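Local atomic coordinates of enoyl-CoA hydratase (Mycobacterium tuberculosis, PDB entry 5KJP), a protein that probably catalyses the reversible hydration of 2,3-unsaturated acyl-CoA thioesters to 3-hydroxyacyl-CoA in fatty acid metabolism. Residues Ile158-Ala161 with Ile162-Leu166; Ile218-Glu221 with Ser222-Trp225; Pro227-Met230 with Phe231-Met235. All coordinates share one frame; numbering follows the deposited sequence.

Contact 1: Ile158-Ala161 with Ile162-Leu166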
loop_
_atom_site.group_PDB
_atom_site.type_symbol
_atom_site.label_atom_id
_atom_site.label_comp_id
_atom_site.label_asym_id
_atom_site.label_seq_id
_atom_site.Cartn_x
_atom_site.Cartn_y
_atom_site.Cartn_z
ATOM N N ILE A 158 -1.754 -2.409 -5.800
ATOM C CA ILE A 158 -2.698 -3.289 -5.114
ATOM C C ILE A 158 -1.990 -3.910 -3.915
ATOM O O ILE A 158 -0.775 -3.749 -3.781
ATOM C CB ILE A 158 -3.244 -4.391 -6.066
ATOM C CG1 ILE A 158 -2.123 -5.341 -6.500
ATOM C CG2 ILE A 158 -3.943 -3.766 -7.273
ATOM C CD1 ILE A 158 -2.634 -6.541 -7.312
ATOM N N PRO A 159 -2.737 -4.590 -3.019
ATOM C CA PRO A 159 -2.027 -5.136 -1.855
ATOM C C PRO A 159 -0.916 -6.087 -2.277
ATOM O O PRO A 159 -1.083 -6.870 -3.215
ATOM C CB PRO A 159 -3.126 -5.867 -1.079
ATOM C CG PRO A 159 -4.392 -5.136 -1.459
ATOM C CD PRO A 159 -4.194 -4.799 -2.914
ATOM N N TYR A 160 0.222 -5.960 -1.604
ATOM C CA TYR A 160 1.444 -6.687 -1.917
ATOM C C TYR A 160 1.228 -8.174 -2.195
ATOM O O TYR A 160 1.733 -8.709 -3.185
ATOM C CB TYR A 160 2.428 -6.502 -0.757
ATOM C CG TYR A 160 3.719 -7.288 -0.865
ATOM C CD1 TYR A 160 3.794 -8.601 -0.414
ATOM C CD2 TYR A 160 4.867 -6.708 -1.387
ATOM C CE1 TYR A 160 4.968 -9.324 -0.500
ATOM C CE2 TYR A 160 6.058 -7.425 -1.465
ATOM C CZ TYR A 160 6.097 -8.734 -1.022
ATOM O OH TYR A 160 7.262 -9.472 -1.098
ATOM N N ALA A 161 0.478 -8.842 -1.328
ATOM C CA ALA A 161 0.322 -10.288 -1.431
ATOM C C ALA A 161 -0.506 -10.687 -2.648
ATOM O O ALA A 161 -0.307 -11.766 -3.206
ATOM C CB ALA A 161 -0.310 -10.846 -0.164
ATOM N N ILE A 162 -1.450 -9.829 -3.036
ATOM C CA ILE A 162 -2.273 -10.112 -4.204
ATOM C C ILE A 162 -1.430 -9.909 -5.460
ATOM O O ILE A 162 -1.535 -10.673 -6.422
ATOM C CB ILE A 162 -3.542 -9.230 -4.267
ATOM C CG1 ILE A 162 -4.306 -9.267 -2.933
ATOM C CG2 ILE A 162 -4.435 -9.673 -5.425
ATOM C CD1 ILE A 162 -4.643 -10.670 -2.451
ATOM N N ALA A 163 -0.578 -8.891 -5.441
ATOM C CA ALA A 163 0.358 -8.682 -6.542
ATOM C C ALA A 163 1.299 -9.888 -6.685
ATOM O O ALA A 163 1.523 -10.375 -7.790
ATOM C CB ALA A 163 1.146 -7.396 -6.333
HETATM N N MSE A 164 1.830 -10.364 -5.560
HETATM C CA MSE A 164 2.641 -11.587 -5.525
HETATM C C MSE A 164 1.884 -12.773 -6.124
HETATM O O MSE A 164 2.414 -13.506 -6.971
HETATM C CB MSE A 164 3.064 -11.912 -4.082
HETATM C CG MSE A 164 3.961 -13.151 -3.931
HETATM SE SE MSE A 164 5.755 -12.888 -4.686
HETATM C CE MSE A 164 6.487 -11.732 -3.276
ATOM N N GLU A 165 0.643 -12.960 -5.685
ATOM C CA GLU A 165 -0.171 -14.082 -6.149
ATOM C C GLU A 165 -0.358 -14.035 -7.660
ATOM O O GLU A 165 -0.162 -15.039 -8.361
ATOM C CB GLU A 165 -1.537 -14.079 -5.462
ATOM C CG GLU A 165 -2.504 -15.100 -6.029
ATOM C CD GLU A 165 -3.928 -14.914 -5.521
ATOM O OE1 GLU A 165 -4.145 -14.116 -4.580
ATOM O OE2 GLU A 165 -4.836 -15.566 -6.077
ATOM N N LEU A 166 -0.724 -12.862 -8.165
ATOM C CA LEU A 166 -0.937 -12.704 -9.599
ATOM C C LEU A 166 0.353 -12.944 -10.380
ATOM O O LEU A 166 0.340 -13.558 -11.450
ATOM C CB LEU A 166 -1.498 -11.313 -9.893
ATOM C CG LEU A 166 -2.914 -11.092 -9.359
ATOM C CD1 LEU A 166 -3.293 -9.612 -9.448
ATOM C CD2 LEU A 166 -3.927 -11.964 -10.116
#
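Tyr160 and Met164 reach out in the same direction, one turn apart, because each places CG anti to its own backbone nitrogen (chi1 175° and -178°). The selenomethionine chain of Met164 then bends at its second and third torsions, carrying CE back to the phenol, 3.2 Å from Tyr160 OH and 3.8 Å from Tyr160 CZ. On another side of the helix, Ile158 folds over the first turn: its CD1 lies 3.6 Å from the backbone N of Ala163 and 3.8 Å from CD1 of Leu166, while its CG1 packs against CB of Ala163. Pro159 occupies the N-cap position of helix 160-169. Its carbonyl oxygen takes a nearly straight bond from Ala163 N (3.0 Å, 165° at the hydrogen) and a weak one from Ile162 N. The next two bonds in the helical series follow, Met164 N to Tyr160 O at 2.9 Å and Glu165 N to Ala161 O at 2.9 Å. A second subunit supplies Arg223, bonded to Tyr160 OH, and Asn185, bonded to Glu165 OE1. The polar and apolar work is thus divided: Ile158 packs on the opening turn together with Leu181 and Leu183 of its own chain, whereas the phenol, flanked by a methyl group, accepts a bond through its hydroxyl from Arg223 of the second subunit, whose guanidinium charge may polarise it.

Contact 2: Ile218-Glu221 with Ser222-Trp225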
loop_
_atom_site.group_PDB
_atom_site.type_symbol
_atom_site.label_atom_id
_atom_site.label_comp_id
_atom_site.label_asym_id
_atom_site.label_seq_id
_atom_site.Cartn_x
_atom_site.Cartn_y
_atom_site.Cartn_z
ATOM N N ILE A 218 4.999 15.269 -7.521
ATOM C CA ILE A 218 5.306 15.042 -6.113
ATOM C C ILE A 218 4.922 13.615 -5.720
ATOM O O ILE A 218 5.700 12.921 -5.072
ATOM C CB ILE A 218 4.597 16.073 -5.203
ATOM C CG1 ILE A 218 5.241 17.452 -5.382
ATOM C CG2 ILE A 218 4.672 15.654 -3.733
ATOM C CD1 ILE A 218 4.344 18.604 -4.978
ATOM N N ILE A 219 3.746 13.158 -6.137
ATOM C CA ILE A 219 3.333 11.795 -5.792
ATOM C C ILE A 219 4.289 10.743 -6.382
ATOM O O ILE A 219 4.695 9.807 -5.687
ATOM C CB ILE A 219 1.891 11.512 -6.244
ATOM C CG1 ILE A 219 0.914 12.346 -5.399
ATOM C CG2 ILE A 219 1.572 10.020 -6.123
ATOM C CD1 ILE A 219 -0.542 12.227 -5.823
ATOM N N THR A 220 4.681 10.916 -7.643
ATOM C CA THR A 220 5.586 9.957 -8.283
ATOM C C THR A 220 7.008 10.029 -7.711
ATOM O O THR A 220 7.608 9.003 -7.413
ATOM C CB THR A 220 5.653 10.151 -9.829
ATOM O OG1 THR A 220 6.223 11.427 -10.144
ATOM C CG2 THR A 220 4.264 10.045 -10.463
ATOM N N GLU A 221 7.547 11.231 -7.545
ATOM C CA GLU A 221 8.931 11.362 -7.094
ATOM C C GLU A 221 9.119 11.084 -5.602
ATOM O O GLU A 221 10.203 10.683 -5.180
ATOM C CB GLU A 221 9.468 12.755 -7.432
ATOM C CG GLU A 221 9.541 13.019 -8.928
ATOM C CD GLU A 221 10.236 14.326 -9.271
ATOM O OE1 GLU A 221 10.814 14.956 -8.363
ATOM O OE2 GLU A 221 10.212 14.714 -10.457
ATOM N N SER A 222 8.071 11.275 -4.804
ATOM C CA SER A 222 8.187 11.081 -3.361
ATOM C C SER A 222 8.491 9.629 -3.007
ATOM O O SER A 222 8.956 9.344 -1.904
ATOM C CB SER A 222 6.916 11.535 -2.644
ATOM O OG SER A 222 5.816 10.717 -2.991
ATOM N N ARG A 223 8.240 8.719 -3.947
ATOM C CA ARG A 223 8.577 7.309 -3.758
ATOM C C ARG A 223 10.061 7.137 -3.462
ATOM O O ARG A 223 10.462 6.196 -2.781
ATOM C CB ARG A 223 8.224 6.478 -4.991
ATOM C CG ARG A 223 6.820 6.636 -5.545
ATOM C CD ARG A 223 6.675 5.711 -6.753
ATOM N NE ARG A 223 5.696 6.170 -7.734
ATOM C CZ ARG A 223 5.321 5.461 -8.795
ATOM N NH1 ARG A 223 5.841 4.259 -9.010
ATOM N NH2 ARG A 223 4.427 5.951 -9.644
ATOM N N GLY A 224 10.874 8.043 -3.994
ATOM C CA GLY A 224 12.311 7.977 -3.806
ATOM C C GLY A 224 12.849 8.988 -2.814
ATOM O O GLY A 224 14.044 9.270 -2.808
ATOM N N TRP A 225 11.976 9.540 -1.975
ATOM C CA TRP A 225 12.409 10.480 -0.942
ATOM C C TRP A 225 12.366 9.836 0.437
ATOM O O TRP A 225 11.521 8.988 0.707
ATOM C CB TRP A 225 11.534 11.736 -0.937
ATOM C CG TRP A 225 11.547 12.518 -2.211
ATOM C CD1 TRP A 225 12.461 12.437 -3.218
ATOM C CD2 TRP A 225 10.596 13.512 -2.609
ATOM N NE1 TRP A 225 12.137 13.320 -4.226
ATOM C CE2 TRP A 225 10.994 13.989 -3.874
ATOM C CE3 TRP A 225 9.444 14.044 -2.017
ATOM C CZ2 TRP A 225 10.279 14.971 -4.558
ATOM C CZ3 TRP A 225 8.735 15.014 -2.698
ATOM C CH2 TRP A 225 9.156 15.469 -3.955
#
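The indole of Trp225 lies across the last residue of helix 209-221, so that the carbonyl oxygen of Glu221 sits over one ring face, 3.4 Å above the plane and shifted toward the rim, with CA of Ser222 over the same face. Glu221 CB lies on that same side of the plane, near the benzo rim and 3.7 Å from Trp225 CZ2, and the carboxylate plane stands nearly perpendicular to the indole, at 88°. Further round the same benzo ring, Trp225 CZ3 comes 4.2 Å from Ile218 CG2, which approaches obliquely. Arg223 runs extended and crosses Thr220 obliquely, with its CG 3.1 Å from Thr220 O. Its guanidinium continues to Glu156 of the same chain and to Tyr160 of a third subunit, while the Glu221 carboxylate pairs with Arg217. In the backbone, Ser222 N still bonds to Ile218 O at 2.9 Å, but Gly224 N turns back to Glu221 O (3.0 Å), approaching well out of the carbonyl plane. The Glu221 carbonyl is therefore bonded by Gly224 N and sets its oxygen over the indole face, where a poor angle rules out a bond from Trp225 NE1.

Contact 3: Pro227-Met230 with Phe231-Met235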
loop_
_atom_site.group_PDB
_atom_site.type_symbol
_atom_site.label_atom_id
_atom_site.label_comp_id
_atom_site.label_asym_id
_atom_site.label_seq_id
_atom_site.Cartn_x
_atom_site.Cartn_y
_atom_site.Cartn_z
ATOM N N PRO A 227 11.656 10.100 4.552
ATOM C CA PRO A 227 10.785 10.868 5.446
ATOM C C PRO A 227 11.431 12.173 5.912
ATOM O O PRO A 227 10.746 13.186 6.029
ATOM C CB PRO A 227 10.572 9.916 6.624
ATOM C CG PRO A 227 10.676 8.563 6.017
ATOM C CD PRO A 227 11.723 8.679 4.940
ATOM N N ASP A 228 12.735 12.145 6.158
ATOM C CA ASP A 228 13.435 13.314 6.669
ATOM C C ASP A 228 13.642 14.394 5.610
ATOM O O ASP A 228 13.900 15.547 5.947
ATOM C CB ASP A 228 14.786 12.908 7.262
ATOM C CG ASP A 228 14.648 12.211 8.606
ATOM O OD1 ASP A 228 13.576 12.338 9.236
ATOM O OD2 ASP A 228 15.616 11.544 9.037
ATOM N N THR A 229 13.535 14.033 4.335
ATOM C CA THR A 229 13.782 15.007 3.276
ATOM C C THR A 229 12.546 15.352 2.451
ATOM O O THR A 229 12.584 16.297 1.662
ATOM C CB THR A 229 14.881 14.523 2.297
ATOM O OG1 THR A 229 14.424 13.370 1.576
ATOM C CG2 THR A 229 16.164 14.188 3.049
HETATM N N MSE A 230 11.455 14.610 2.636
HETATM C CA MSE A 230 10.323 14.708 1.712
HETATM C C MSE A 230 9.702 16.109 1.649
HETATM O O MSE A 230 9.348 16.579 0.569
HETATM C CB MSE A 230 9.252 13.651 2.049
HETATM C CG MSE A 230 8.687 13.648 3.469
HETATM SE SE MSE A 230 7.373 12.186 3.712
HETATM C CE MSE A 230 6.400 12.898 5.249
ATOM N N PHE A 231 9.592 16.795 2.780
ATOM C CA PHE A 231 8.993 18.125 2.758
ATOM C C PHE A 231 9.886 19.159 2.063
ATOM O O PHE A 231 9.387 20.028 1.344
ATOM C CB PHE A 231 8.643 18.582 4.177
ATOM C CG PHE A 231 7.269 18.150 4.626
ATOM C CD1 PHE A 231 6.140 18.835 4.198
ATOM C CD2 PHE A 231 7.107 17.054 5.462
ATOM C CE1 PHE A 231 4.869 18.440 4.604
ATOM C CE2 PHE A 231 5.841 16.653 5.873
ATOM C CZ PHE A 231 4.721 17.346 5.440
ATOM N N ALA A 232 11.200 19.061 2.262
ATOM C CA ALA A 232 12.134 19.979 1.601
ATOM C C ALA A 232 12.196 19.720 0.089
ATOM O O ALA A 232 12.238 20.657 -0.709
ATOM C CB ALA A 232 13.520 19.866 2.225
ATOM N N GLU A 233 12.196 18.450 -0.299
ATOM C CA GLU A 233 12.142 18.080 -1.710
ATOM C C GLU A 233 10.845 18.562 -2.357
ATOM O O GLU A 233 10.841 19.055 -3.488
ATOM C CB GLU A 233 12.275 16.564 -1.874
ATOM C CG GLU A 233 13.606 15.988 -1.410
ATOM C CD GLU A 233 14.743 16.252 -2.385
ATOM O OE1 GLU A 233 14.590 17.107 -3.283
ATOM O OE2 GLU A 233 15.795 15.592 -2.251
ATOM N N GLN A 234 9.745 18.422 -1.624
ATOM C CA GLN A 234 8.443 18.866 -2.100
ATOM C C GLN A 234 8.387 20.380 -2.322
ATOM O O GLN A 234 7.816 20.852 -3.307
ATOM C CB GLN A 234 7.350 18.447 -1.109
ATOM C CG GLN A 234 5.963 18.901 -1.514
ATOM C CD GLN A 234 4.903 18.501 -0.509
ATOM O OE1 GLN A 234 4.069 17.644 -0.789
ATOM N NE2 GLN A 234 4.930 19.124 0.668
HETATM N N MSE A 235 8.986 21.125 -1.395
HETATM C CA MSE A 235 8.986 22.586 -1.429
HETATM C C MSE A 235 9.528 23.144 -2.747
HETATM O O MSE A 235 9.014 24.133 -3.269
HETATM C CB MSE A 235 9.809 23.135 -0.256
HETATM C CG MSE A 235 9.784 24.650 -0.120
HETATM SE SE MSE A 235 7.979 25.367 0.044
HETATM C CE MSE A 235 7.629 24.878 1.896
HETATM O O HOH W 1 10.566 15.858 5.546
HETATM O O HOH W 2 12.380 17.745 4.700
#
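The amino-terminal turn of helix 230-242, entered from the loop that joins it to helix 209-221, is held here by a mixture of direct and water-mediated bonds between residues four apart. Thr229 and Glu233 make the first direct link: Glu233 N donates to Thr229 O over 2.9 Å, almost straight at 171° and lying nearly in line with the carbonyl bond. Gln234 N repeats the pattern with Met230 O at 2.9 Å, less straight at 151°. Before these, two carbonyls are too far from the matching amides, and a water fills each gap. The first water donates to Pro227 O at 2.7 Å and accepts from Phe231 N at 3.1 Å; the second donates to Asp228 O at 2.9 Å and accepts from Ala232 N at 3.0 Å. The spacing of a helical bond is thus kept along the chain while its length is spanned through solvent, which satisfies both amides as the loop opens out. Thr229 and Glu233 lie side by side, pointing the same way. With its CG anti to the carbonyl carbon (chi1 -64°), Glu233 brings that atom 3.3 Å from Thr229 O; a bend at the second torsion then directs the carboxylate, which pairs with Lys236, and the Thr229 hydroxyl bonds to Ser226. Met230, a selenomethionine, carries CG between its backbone nitrogen and carbonyl carbon and then extends, lying side by side with Phe231. A third subunit packs against both, with Leu152 on Met230 and Glu98 on Phe231. Within the pair the methyl group reaches the ring obliquely, Met230 CE standing 3.8 Å from Phe231 CE2, and the first water lies at the edge of that same ring, in its plane.

The three contacts follow one another along the chain in the order 158-166, 218-225, 227-235, all inside the crotonase-family region. Contact 1 opens helix 160-169, contact 2 closes helix 209-221, and contact 3 begins the next helix, 230-242. Contacts 2 and 3 have centres about 10 Å apart and touch, Trp225 CE2 lying 3.5 Å from Glu233 CB, so the indole packs at the bend between two successive helices. Contact 1 lies apart, its centre about 22 Å from that of contact 2 and 29 Å from that of contact 3. Across subunits the separation disappears: contact 1 of one chain packs against contact 2 of a neighbour in the three-chain assembly.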